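Local coordinates for nucleoprotein (Rift valley fever virus, PDB 3OV9) that encapsidates the viral genomic RNA, assembling into ring-shaped hexamers, protects it from nucleases and makes it the template for transcription and replication, at residues 51-56 against 88-93; 56-61 against 113-118; 70-75 against 82-87; 132-135 against 141-144. All coordinates share one frame; numbering follows the deposited sequence. Where two conformers were deposited one is given.

Contact 1: 51-56 against 88-93; sequences EKDAKK and NKYKLK
Asp53 points carboxylate oxygen OD2 at the hydroxyl edge of the Tyr90 ring, near its plane and 3.3 Å from Tyr90 CE2. The phenol OH donates to Asp53 OD2 over 2.6 Å, a short bond that uses the anti lone pair of the oxygen. Carboxylate and ring planes stand almost perpendicular, 87° apart. A second group reaches the same oxygen: the extended chain of Lys89 brings NZ to 3.5 Å from Asp53 OD2, a salt bridge at the long end of the range. A water also bridges the pair, donating to Asp53 OD2 and accepting from Lys89 NZ at 2.8 Å. OD2 thus collects the phenol, the water and the ammonium, which would probably keep the acid ionised. In this all-helical nucleoprotein the group joins helix 50-63 to the C-terminal end of helix 77-90, where Lys91 leaves the helix with positive phi. The Tyr90 ring also packs on Leu42 and Tyr45 of helix 35-46. Beyond the turn, Lys93 NZ donates to Lys91 O and forms a salt bridge with Glu101.

Contact 2: 56-61 against 113-118; sequences KMIVLA and GWTCQA
Ile58 drives its branched side chain between Trp114 and Thr115, touching each with both of its methyl groups. Its CD1 lies 3.8 Å from Trp114 CE3, approaching the indole at a slant, whereas CG2 comes in at the ring edge, near the plane, 3.9 Å from Trp114 CZ3. Thr115 OG1 faces the same two methyls, at 3.6 Å from Ile58 CG2 and equally far from CD1, and Thr115 CG2 adds a contact with Ile58 CG2. Between these segments the adhesion is therefore by van der Waals packing, with the hydroxyl oxygen taking part. OG1 is bonded mainly to Ala108 O, with Leu111 O also in range of the same hydroxyl.

With Trp114 CG anti to the backbone N (chi1 -168°), the benzo end of the indole comes nearer to helix 50-63. Beyond Ile58 the ring packs on Lys55, and it meets Phe11 of a neighbouring subunit edge-to-face; Trp114 NE1 makes a weak hydrogen bond to Ala15 O of that subunit. A residue of the buried helix-helix seam is thus also part of the subunit interface. Farther along, Gln117 NE2 bonds to Gly113 O at 2.9 Å, with Gly113 O close to the amide plane of Gln117, and also to Ala12 O of the neighbouring subunit.

The backbones come closest at Ile58 and Thr115, and within the orthogonal helical bundle the contact sets helix 50-63, from the region essential for oligomerization, against helix 112-122. Helix 104-110 adjoins the seam through Val107, which packs on Ile58.

Contact 3: 70-75 against 82-87; sequences RMMMKM and TVEALI
Met72 and Met75 pack on Val83, Glu84 and Ile87 where the chain turns from the short helix 68-71 into helix 77-90, in the all-helical fold. The contact is chiefly apolar. Val83 is held by both methionines, one on each methyl: CG1 lies 3.8 Å from Met72 CG, the two side chains running antiparallel alongside one another, and CG2 lies 3.7 Å from Met75 SD. One helical turn on, Ile87 CD1 meets Met72 SD at 3.6 Å. Val83 also packs on Leu60 of helix 50-63 and on Phe28 of a neighbouring subunit, so this small cluster borders an intersubunit surface.

Polar links surround this packing. Glu84 OE1 forms a salt bridge with Arg69, Met72 O accepts from Lys80 NZ, and Met75 O accepts from Arg99 of a neighbouring subunit, tying the turn to the oligomer.

The remaining kind of contact is between a methyl and a carboxylate. Glu84 folds at chi2 (75°), which brings OE1 to the Met72 methyl, while Met72 bends at chi3 (71°) and brings that methyl to the acid at a slant, with Met72 CE 3.3 Å from Glu84 OE1.

Contact 4: 132-135 against 141-144; sequences TMDG and PRHM
Asp134 and Arg142 join in a two-pronged, end-on salt bridge at the surface of the all-helical fold, tying helix 130-136 to the 3-10 turn 142-144 that follows it and closing the short loop between them. Each terminal guanidinium nitrogen serves one carboxylate oxygen: Arg142 NH1 donates to Asp134 OD1 over 2.8 Å, and Arg142 NH2 to Asp134 OD2 over 2.9 Å. Both bonds are nearly straight. Both oxygens lie close to the guanidinium plane, but the carboxylate is tilted 34° against it. OD1 is consequently met on its syn side, somewhat out of plane, and OD2 from above the plane of the acid.

Further partners pin both groups to the connecting loop. Asp134 OD1 also accepts from the backbone N of Tyr140, and Arg142 NH1 also donates to Tyr140 O, so this one residue is bonded to either half of the bridge. With two donors on OD1, the acid is probably kept in its ionised form. Nearby, Met144 O takes a hydrogen bond from His169 ND1 of helix 159-180, and Met133 packs on Leu171 of that helix.

Arg142 reaches the acid by a sharp bend at chi2 (58°), beyond which CD, NE and CZ run on extended, leaving Arg142 CZ 3.6 Å from Asp134 OD2.

Overall arrangement
From the N terminus, helix 50-63 opens two loops in succession: contact 1 returns to it from the end of helix 77-90, and contact 2 from helix 112-122. Their segments alternate along the chain and share Lys56, so these loops cross. The short turn of contact 3 falls within both, its two arms lying between the opening and closing segments. Side chains knit the three together: Met57 meets Tyr90, Leu92 and Leu86, while Leu60 meets Met71 and Val83. All three also touch a neighbouring subunit. Contact 4 follows in series, closing the short loop after helix 130-136, about 28 Å from contacts 1 and 3 between centres, but His143 reaches Cys116 of contact 2, linking that loop to helix 112-122.

Contact 1: 51-56 against 88-93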
loop_
_atom_site.group_PDB
_atom_site.type_symbol
_atom_site.label_atom_id
_atom_site.label_comp_id
_atom_site.label_asym_id
_atom_site.label_seq_id
_atom_site.Cartn_x
_atom_site.Cartn_y
_atom_site.Cartn_z
ATOM N N GLU A 51 20.063 -11.290 -44.115
ATOM C CA GLU A 51 20.650 -12.447 -43.433
ATOM C C GLU A 51 21.697 -12.050 -42.397
ATOM O O GLU A 51 21.648 -12.509 -41.253
ATOM C CB GLU A 51 21.241 -13.438 -44.442
ATOM C CG GLU A 51 20.195 -14.281 -45.165
ATOM C CD GLU A 51 20.649 -14.741 -46.540
ATOM O OE1 GLU A 51 21.108 -13.896 -47.338
ATOM O OE2 GLU A 51 20.525 -15.948 -46.834
ATOM N N LYS A 52 22.636 -11.192 -42.795
ATOM C CA LYS A 52 23.670 -10.715 -41.876
ATOM C C LYS A 52 23.055 -9.883 -40.747
ATOM O O LYS A 52 23.405 -10.062 -39.576
ATOM C CB LYS A 52 24.743 -9.916 -42.623
ATOM C CG LYS A 52 25.951 -9.542 -41.770
ATOM C CD LYS A 52 27.102 -9.075 -42.642
ATOM C CE LYS A 52 28.272 -8.592 -41.799
ATOM N NZ LYS A 52 29.464 -8.294 -42.633
ATOM N N ASP A 53 22.135 -8.986 -41.103
ATOM C CA ASP A 53 21.425 -8.173 -40.114
ATOM C C ASP A 53 20.643 -9.031 -39.118
ATOM O O ASP A 53 20.619 -8.726 -37.928
ATOM C CB ASP A 53 20.496 -7.153 -40.790
ATOM C CG ASP A 53 21.249 -5.991 -41.425
ATOM O OD1 ASP A 53 22.462 -5.831 -41.161
ATOM O OD2 ASP A 53 20.624 -5.225 -42.190
ATOM N N ALA A 54 20.007 -10.097 -39.611
ATOM C CA ALA A 54 19.271 -11.025 -38.748
ATOM C C ALA A 54 20.181 -11.694 -37.716
ATOM O O ALA A 54 19.804 -11.832 -36.551
ATOM C CB ALA A 54 18.542 -12.075 -39.581
ATOM N N LYS A 55 21.376 -12.095 -38.148
ATOM C CA LYS A 55 22.353 -12.703 -37.246
ATOM C C LYS A 55 22.769 -11.716 -36.157
ATOM O O LYS A 55 22.829 -12.077 -34.979
ATOM C CB LYS A 55 23.572 -13.213 -38.018
ATOM C CG LYS A 55 23.299 -14.439 -38.889
ATOM C CD LYS A 55 24.589 -15.051 -39.437
ATOM C CE LYS A 55 25.195 -14.218 -40.552
ATOM N NZ LYS A 55 26.606 -14.605 -40.832
ATOM N N LYS A 56 23.033 -10.470 -36.555
ATOM C CA LYS A 56 23.363 -9.398 -35.609
ATOM C C LYS A 56 22.246 -9.209 -34.592
ATOM O O LYS A 56 22.501 -9.102 -33.394
ATOM C CB LYS A 56 23.593 -8.068 -36.332
ATOM C CG LYS A 56 24.865 -7.989 -37.140
ATOM C CD LYS A 56 25.155 -6.553 -37.540
ATOM C CE LYS A 56 26.219 -6.480 -38.615
ATOM N NZ LYS A 56 26.454 -5.075 -39.048
ATOM N N ASN A 88 15.942 1.888 -37.396
ATOM C CA ASN A 88 15.379 2.685 -38.489
ATOM C C ASN A 88 15.057 1.861 -39.731
ATOM O O ASN A 88 14.053 2.111 -40.403
ATOM C CB ASN A 88 16.313 3.842 -38.863
ATOM C CG ASN A 88 16.488 4.849 -37.736
ATOM O OD1 ASN A 88 17.542 5.477 -37.615
ATOM N ND2 ASN A 88 15.458 5.012 -36.909
ATOM N N LYS A 89 15.908 0.878 -40.021
ATOM C CA LYS A 89 15.768 0.049 -41.216
ATOM C C LYS A 89 14.671 -1.006 -41.072
ATOM O O LYS A 89 13.919 -1.252 -42.019
ATOM C CB LYS A 89 17.103 -0.617 -41.561
ATOM C CG LYS A 89 17.144 -1.314 -42.913
ATOM C CD LYS A 89 18.542 -1.821 -43.209
ATOM C CE LYS A 89 18.590 -2.605 -44.505
ATOM N NZ LYS A 89 19.984 -3.010 -44.833
ATOM N N TYR A 90 14.583 -1.614 -39.891
ATOM C CA TYR A 90 13.652 -2.725 -39.655
ATOM C C TYR A 90 12.447 -2.342 -38.791
ATOM O O TYR A 90 11.612 -3.196 -38.465
ATOM C CB TYR A 90 14.399 -3.929 -39.062
ATOM C CG TYR A 90 15.409 -4.528 -40.013
ATOM C CD1 TYR A 90 15.030 -5.495 -40.943
ATOM C CD2 TYR A 90 16.743 -4.116 -39.997
ATOM C CE1 TYR A 90 15.951 -6.041 -41.827
ATOM C CE2 TYR A 90 17.671 -4.653 -40.877
ATOM C CZ TYR A 90 17.270 -5.616 -41.790
ATOM O OH TYR A 90 18.187 -6.149 -42.663
ATOM N N LYS A 91 12.366 -1.056 -38.440
ATOM C CA LYS A 91 11.276 -0.486 -37.629
ATOM C C LYS A 91 11.038 -1.256 -36.326
ATOM O O LYS A 91 9.897 -1.535 -35.945
ATOM C CB LYS A 91 9.984 -0.341 -38.455
ATOM C CG LYS A 91 10.154 0.342 -39.821
ATOM C CD LYS A 91 10.829 1.721 -39.741
ATOM C CE LYS A 91 9.848 2.834 -39.404
ATOM N NZ LYS A 91 10.530 4.159 -39.301
ATOM N N LEU A 92 12.136 -1.578 -35.644
ATOM C CA LEU A 92 12.107 -2.427 -34.453
ATOM C C LEU A 92 11.327 -1.821 -33.291
ATOM O O LEU A 92 11.423 -0.620 -33.016
ATOM C CB LEU A 92 13.533 -2.779 -34.006
ATOM C CG LEU A 92 14.408 -3.606 -34.955
ATOM C CD1 LEU A 92 15.838 -3.673 -34.430
ATOM C CD2 LEU A 92 13.848 -5.009 -35.164
ATOM N N LYS A 93 10.552 -2.671 -32.624
ATOM C CA LYS A 93 9.781 -2.284 -31.448
ATOM C C LYS A 93 10.178 -3.142 -30.244
ATOM O O LYS A 93 10.970 -4.082 -30.376
ATOM C CB LYS A 93 8.276 -2.422 -31.719
ATOM C CG LYS A 93 7.748 -1.634 -32.920
ATOM C CD LYS A 93 7.767 -0.125 -32.677
ATOM C CE LYS A 93 7.065 0.637 -33.796
ATOM N NZ LYS A 93 7.741 0.483 -35.118
HETATM O O HOH W 1 22.074 -3.080 -43.016
#

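Contact 2: 56-61 against 113-118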
loop_
_atom_site.group_PDB
_atom_site.type_symbol
_atom_site.label_atom_id
_atom_site.label_comp_id
_atom_site.label_asym_id
_atom_site.label_seq_id
_atom_site.Cartn_x
_atom_site.Cartn_y
_atom_site.Cartn_z
ATOM N N LYS A 56 23.033 -10.470 -36.555
ATOM C CA LYS A 56 23.363 -9.398 -35.609
ATOM C C LYS A 56 22.246 -9.209 -34.592
ATOM O O LYS A 56 22.501 -9.102 -33.394
ATOM C CB LYS A 56 23.593 -8.068 -36.332
ATOM C CG LYS A 56 24.865 -7.989 -37.140
ATOM C CD LYS A 56 25.155 -6.553 -37.540
ATOM C CE LYS A 56 26.219 -6.480 -38.615
ATOM N NZ LYS A 56 26.454 -5.075 -39.048
ATOM N N MET A 57 21.008 -9.176 -35.085
ATOM C CA MET A 57 19.842 -8.975 -34.233
ATOM C C MET A 57 19.621 -10.129 -33.253
ATOM O O MET A 57 19.148 -9.914 -32.137
ATOM C CB MET A 57 18.586 -8.704 -35.077
ATOM C CG MET A 57 18.551 -7.290 -35.657
ATOM S SD MET A 57 17.041 -6.863 -36.557
ATOM C CE MET A 57 17.369 -7.624 -38.142
ATOM N N ILE A 58 19.976 -11.344 -33.667
ATOM C CA ILE A 58 19.889 -12.510 -32.786
ATOM C C ILE A 58 20.938 -12.427 -31.667
ATOM O O ILE A 58 20.618 -12.656 -30.497
ATOM C CB ILE A 58 19.975 -13.847 -33.575
ATOM C CG1 ILE A 58 18.722 -14.017 -34.448
ATOM C CG2 ILE A 58 20.121 -15.043 -32.621
ATOM C CD1 ILE A 58 18.826 -15.099 -35.511
ATOM N N VAL A 59 22.172 -12.078 -32.026
ATOM C CA VAL A 59 23.232 -11.857 -31.028
ATOM C C VAL A 59 22.810 -10.761 -30.047
ATOM O O VAL A 59 22.977 -10.900 -28.830
ATOM C CB VAL A 59 24.592 -11.522 -31.699
ATOM C CG1 VAL A 59 25.650 -11.132 -30.657
ATOM C CG2 VAL A 59 25.081 -12.700 -32.521
ATOM N N LEU A 60 22.234 -9.692 -30.593
ATOM C CA LEU A 60 21.689 -8.589 -29.812
ATOM C C LEU A 60 20.595 -9.052 -28.843
ATOM O O LEU A 60 20.620 -8.712 -27.660
ATOM C CB LEU A 60 21.154 -7.518 -30.767
ATOM C CG LEU A 60 21.094 -6.044 -30.378
ATOM C CD1 LEU A 60 22.409 -5.547 -29.792
ATOM C CD2 LEU A 60 20.702 -5.216 -31.594
ATOM N N ALA A 61 19.645 -9.837 -29.350
ATOM C CA ALA A 61 18.554 -10.375 -28.537
ATOM C C ALA A 61 19.054 -11.240 -27.383
ATOM O O ALA A 61 18.555 -11.146 -26.263
ATOM C CB ALA A 61 17.586 -11.173 -29.410
ATOM N N GLY A 113 16.478 -22.301 -35.649
ATOM C CA GLY A 113 17.480 -23.264 -36.098
ATOM C C GLY A 113 18.892 -22.725 -35.989
ATOM O O GLY A 113 19.807 -23.454 -35.605
ATOM N N TRP A 114 19.062 -21.444 -36.312
ATOM C CA TRP A 114 20.363 -20.789 -36.182
ATOM C C TRP A 114 20.591 -20.290 -34.753
ATOM O O TRP A 114 21.677 -20.458 -34.206
ATOM C CB TRP A 114 20.510 -19.647 -37.192
ATOM C CG TRP A 114 21.925 -19.124 -37.319
ATOM C CD1 TRP A 114 22.897 -19.582 -38.165
ATOM C CD2 TRP A 114 22.515 -18.043 -36.580
ATOM N NE1 TRP A 114 24.056 -18.853 -37.998
ATOM C CE2 TRP A 114 23.847 -17.905 -37.031
ATOM C CE3 TRP A 114 22.045 -17.176 -35.583
ATOM C CZ2 TRP A 114 24.718 -16.937 -36.513
ATOM C CZ3 TRP A 114 22.911 -16.214 -35.069
ATOM C CH2 TRP A 114 24.231 -16.102 -35.541
ATOM N N THR A 115 19.556 -19.699 -34.155
ATOM C CA THR A 115 19.613 -19.194 -32.779
ATOM C C THR A 115 20.129 -20.244 -31.799
ATOM O O THR A 115 21.017 -19.962 -30.986
ATOM C CB THR A 115 18.224 -18.690 -32.307
ATOM O OG1 THR A 115 17.735 -17.706 -33.225
ATOM C CG2 THR A 115 18.294 -18.082 -30.900
ATOM N N CYS A 116 19.590 -21.458 -31.889
ATOM C CA CYS A 116 19.951 -22.517 -30.949
ATOM C C CYS A 116 21.406 -22.959 -31.099
ATOM O O CYS A 116 22.047 -23.323 -30.111
ATOM C CB CYS A 116 19.003 -23.707 -31.071
ATOM S SG CYS A 116 17.327 -23.320 -30.538
ATOM N N GLN A 117 21.910 -22.920 -32.330
ATOM C CA GLN A 117 23.318 -23.189 -32.611
ATOM C C GLN A 117 24.216 -22.092 -32.058
ATOM O O GLN A 117 25.303 -22.376 -31.543
ATOM C CB GLN A 117 23.557 -23.295 -34.115
ATOM C CG GLN A 117 22.933 -24.498 -34.779
ATOM C CD GLN A 117 23.226 -24.519 -36.259
ATOM O OE1 GLN A 117 24.370 -24.718 -36.675
ATOM N NE2 GLN A 117 22.194 -24.299 -37.069
ATOM N N ALA A 118 23.765 -20.842 -32.181
ATOM C CA ALA A 118 24.535 -19.692 -31.700
ATOM C C ALA A 118 24.710 -19.722 -30.185
ATOM O O ALA A 118 25.683 -19.179 -29.663
ATOM C CB ALA A 118 23.893 -18.385 -32.141
#

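Contact 3: 70-75 against 82-87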
loop_
_atom_site.group_PDB
_atom_site.type_symbol
_atom_site.label_atom_id
_atom_site.label_comp_id
_atom_site.label_asym_id
_atom_site.label_seq_id
_atom_site.Cartn_x
_atom_site.Cartn_y
_atom_site.Cartn_z
ATOM N N ARG A 70 16.581 0.960 -24.904
ATOM C CA ARG A 70 17.167 0.860 -23.566
ATOM C C ARG A 70 18.636 0.431 -23.614
ATOM O O ARG A 70 19.479 1.022 -22.937
ATOM C CB ARG A 70 16.356 -0.101 -22.683
ATOM C CG ARG A 70 16.881 -0.237 -21.252
ATOM C CD ARG A 70 16.281 -1.437 -20.533
ATOM N NE ARG A 70 15.096 -1.091 -19.749
ATOM C CZ ARG A 70 14.362 -1.967 -19.064
ATOM N NH1 ARG A 70 14.676 -3.258 -19.065
ATOM N NH2 ARG A 70 13.304 -1.552 -18.381
ATOM N N MET A 71 18.937 -0.590 -24.416
ATOM C CA MET A 71 20.304 -1.115 -24.516
ATOM C C MET A 71 21.286 -0.086 -25.086
ATOM O O MET A 71 22.466 -0.087 -24.732
ATOM C CB MET A 71 20.349 -2.430 -25.316
ATOM C CG MET A 71 19.998 -2.308 -26.797
ATOM S SD MET A 71 19.976 -3.891 -27.678
ATOM C CE MET A 71 18.595 -4.710 -26.886
ATOM N N MET A 72 20.778 0.799 -25.945
ATOM C CA MET A 72 21.571 1.868 -26.558
ATOM C C MET A 72 22.122 2.864 -25.539
ATOM O O MET A 72 23.135 3.518 -25.795
ATOM C CB MET A 72 20.739 2.621 -27.597
ATOM C CG MET A 72 20.747 1.998 -28.984
ATOM S SD MET A 72 19.520 2.749 -30.078
ATOM C CE MET A 72 20.223 4.369 -30.372
ATOM N N MET A 73 21.453 2.970 -24.393
ATOM C CA MET A 73 21.845 3.907 -23.334
ATOM C C MET A 73 23.104 3.458 -22.587
ATOM O O MET A 73 23.716 4.251 -21.868
ATOM C CB MET A 73 20.695 4.121 -22.341
ATOM C CG MET A 73 19.349 4.442 -22.984
ATOM S SD MET A 73 18.062 4.903 -21.804
ATOM C CE MET A 73 18.028 3.498 -20.694
ATOM N N LYS A 74 23.474 2.188 -22.756
ATOM C CA LYS A 74 24.687 1.628 -22.161
ATOM C C LYS A 74 25.412 0.768 -23.198
ATOM O O LYS A 74 25.375 -0.463 -23.140
ATOM C CB LYS A 74 24.363 0.805 -20.906
ATOM C CG LYS A 74 23.793 1.591 -19.727
ATOM C CD LYS A 74 24.872 2.355 -18.971
ATOM C CE LYS A 74 24.307 3.025 -17.719
ATOM N NZ LYS A 74 23.827 2.038 -16.707
ATOM N N MET A 75 26.066 1.439 -24.142
ATOM C CA MET A 75 26.688 0.793 -25.297
ATOM C C MET A 75 27.773 1.705 -25.864
ATOM O O MET A 75 27.710 2.925 -25.695
ATOM C CB MET A 75 25.616 0.505 -26.363
ATOM C CG MET A 75 26.047 -0.425 -27.496
ATOM S SD MET A 75 24.682 -0.932 -28.586
ATOM C CE MET A 75 23.762 -2.060 -27.550
ATOM N N THR A 82 25.169 1.106 -34.791
ATOM C CA THR A 82 24.711 -0.101 -35.477
ATOM C C THR A 82 23.256 -0.390 -35.118
ATOM O O THR A 82 22.439 -0.668 -35.999
ATOM C CB THR A 82 25.619 -1.317 -35.157
ATOM O OG1 THR A 82 26.943 -1.063 -35.641
ATOM C CG2 THR A 82 25.091 -2.592 -35.816
ATOM N N VAL A 83 22.937 -0.295 -33.827
ATOM C CA VAL A 83 21.584 -0.569 -33.339
ATOM C C VAL A 83 20.603 0.499 -33.829
ATOM O O VAL A 83 19.500 0.172 -34.273
ATOM C CB VAL A 83 21.547 -0.716 -31.798
ATOM C CG1 VAL A 83 20.123 -0.967 -31.307
ATOM C CG2 VAL A 83 22.456 -1.856 -31.364
ATOM N N GLU A 84 21.020 1.766 -33.769
ATOM C CA GLU A 84 20.222 2.881 -34.290
ATOM C C GLU A 84 19.822 2.641 -35.747
ATOM O O GLU A 84 18.657 2.819 -36.113
ATOM C CB GLU A 84 20.983 4.209 -34.144
ATOM C CG GLU A 84 20.355 5.424 -34.860
ATOM C CD GLU A 84 19.124 5.996 -34.160
ATOM O OE1 GLU A 84 18.721 5.484 -33.094
ATOM O OE2 GLU A 84 18.553 6.975 -34.688
ATOM N N ALA A 85 20.790 2.228 -36.563
ATOM C CA ALA A 85 20.549 1.932 -37.973
ATOM C C ALA A 85 19.600 0.747 -38.151
ATOM O O ALA A 85 18.740 0.767 -39.035
ATOM C CB ALA A 85 21.862 1.684 -38.698
ATOM N N LEU A 86 19.752 -0.271 -37.304
ATOM C CA LEU A 86 18.875 -1.447 -37.338
ATOM C C LEU A 86 17.429 -1.099 -36.985
ATOM O O LEU A 86 16.495 -1.622 -37.596
ATOM C CB LEU A 86 19.393 -2.554 -36.411
ATOM C CG LEU A 86 20.621 -3.362 -36.844
ATOM C CD1 LEU A 86 21.068 -4.278 -35.711
ATOM C CD2 LEU A 86 20.368 -4.168 -38.121
ATOM N N ILE A 87 17.252 -0.216 -36.004
ATOM C CA ILE A 87 15.921 0.240 -35.605
ATOM C C ILE A 87 15.227 0.965 -36.756
ATOM O O ILE A 87 14.066 0.684 -37.055
ATOM C CB ILE A 87 15.963 1.149 -34.351
ATOM C CG1 ILE A 87 16.411 0.353 -33.124
ATOM C CG2 ILE A 87 14.589 1.795 -34.095
ATOM C CD1 ILE A 87 16.839 1.217 -31.949
#

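Contact 4: 132-135 against 141-144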
loop_
_atom_site.group_PDB
_atom_site.type_symbol
_atom_site.label_atom_id
_atom_site.label_comp_id
_atom_site.label_asym_id
_atom_site.label_seq_id
_atom_site.Cartn_x
_atom_site.Cartn_y
_atom_site.Cartn_z
ATOM N N THR A 132 26.174 -21.672 -14.867
ATOM C CA THR A 132 25.110 -21.659 -13.864
ATOM C C THR A 132 24.165 -22.852 -14.058
ATOM O O THR A 132 23.815 -23.539 -13.097
ATOM C CB THR A 132 24.330 -20.319 -13.881
ATOM O OG1 THR A 132 25.214 -19.250 -13.516
ATOM C CG2 THR A 132 23.160 -20.343 -12.908
ATOM N N MET A 133 23.774 -23.101 -15.306
ATOM C CA MET A 133 22.916 -24.241 -15.629
ATOM C C MET A 133 23.555 -25.582 -15.256
ATOM O O MET A 133 22.859 -26.496 -14.805
ATOM C CB MET A 133 22.523 -24.231 -17.110
ATOM C CG MET A 133 21.582 -23.095 -17.516
ATOM S SD MET A 133 20.044 -22.962 -16.573
ATOM C CE MET A 133 19.356 -24.616 -16.735
ATOM N N ASP A 134 24.872 -25.685 -15.431
ATOM C CA ASP A 134 25.627 -26.903 -15.102
ATOM C C ASP A 134 25.589 -27.275 -13.618
ATOM O O ASP A 134 25.716 -28.449 -13.264
ATOM C CB ASP A 134 27.081 -26.784 -15.569
ATOM C CG ASP A 134 27.226 -26.896 -17.076
ATOM O OD1 ASP A 134 26.285 -27.379 -17.744
ATOM O OD2 ASP A 134 28.292 -26.504 -17.593
ATOM N N GLY A 135 25.421 -26.270 -12.760
ATOM C CA GLY A 135 25.307 -26.487 -11.319
ATOM C C GLY A 135 23.967 -27.084 -10.936
ATOM O O GLY A 135 23.839 -27.737 -9.897
ATOM N N PRO A 141 22.224 -28.907 -21.852
ATOM C CA PRO A 141 22.259 -28.637 -23.289
ATOM C C PRO A 141 22.118 -27.155 -23.636
ATOM O O PRO A 141 21.073 -26.546 -23.387
ATOM C CB PRO A 141 21.055 -29.427 -23.823
ATOM C CG PRO A 141 20.802 -30.469 -22.807
ATOM C CD PRO A 141 21.118 -29.815 -21.500
ATOM N N ARG A 142 23.174 -26.594 -24.218
ATOM C CA ARG A 142 23.201 -25.182 -24.592
ATOM C C ARG A 142 22.130 -24.815 -25.620
ATOM O O ARG A 142 21.583 -23.721 -25.576
ATOM C CB ARG A 142 24.595 -24.771 -25.083
ATOM C CG ARG A 142 25.524 -24.212 -23.995
ATOM C CD ARG A 142 25.735 -25.192 -22.853
ATOM N NE ARG A 142 26.818 -24.792 -21.952
ATOM C CZ ARG A 142 27.021 -25.321 -20.749
ATOM N NH1 ARG A 142 26.211 -26.263 -20.282
ATOM N NH2 ARG A 142 28.034 -24.900 -20.001
ATOM N N HIS A 143 21.819 -25.744 -26.525
ATOM C CA HIS A 143 20.799 -25.522 -27.554
ATOM C C HIS A 143 19.414 -25.178 -26.984
ATOM O O HIS A 143 18.583 -24.594 -27.684
ATOM C CB HIS A 143 20.682 -26.748 -28.471
ATOM C CG HIS A 143 21.897 -26.997 -29.311
ATOM N ND1 HIS A 143 22.945 -27.782 -28.885
ATOM C CD2 HIS A 143 22.222 -26.576 -30.556
ATOM C CE1 HIS A 143 23.868 -27.831 -29.830
ATOM N NE2 HIS A 143 23.454 -27.108 -30.854
ATOM N N MET A 144 19.180 -25.541 -25.721
ATOM C CA MET A 144 17.888 -25.322 -25.060
ATOM C C MET A 144 17.791 -23.968 -24.347
ATOM O O MET A 144 16.740 -23.625 -23.800
ATOM C CB MET A 144 17.604 -26.446 -24.049
ATOM C CG MET A 144 17.318 -27.818 -24.652
ATOM S SD MET A 144 16.870 -29.046 -23.406
ATOM C CE MET A 144 16.117 -30.295 -24.454
#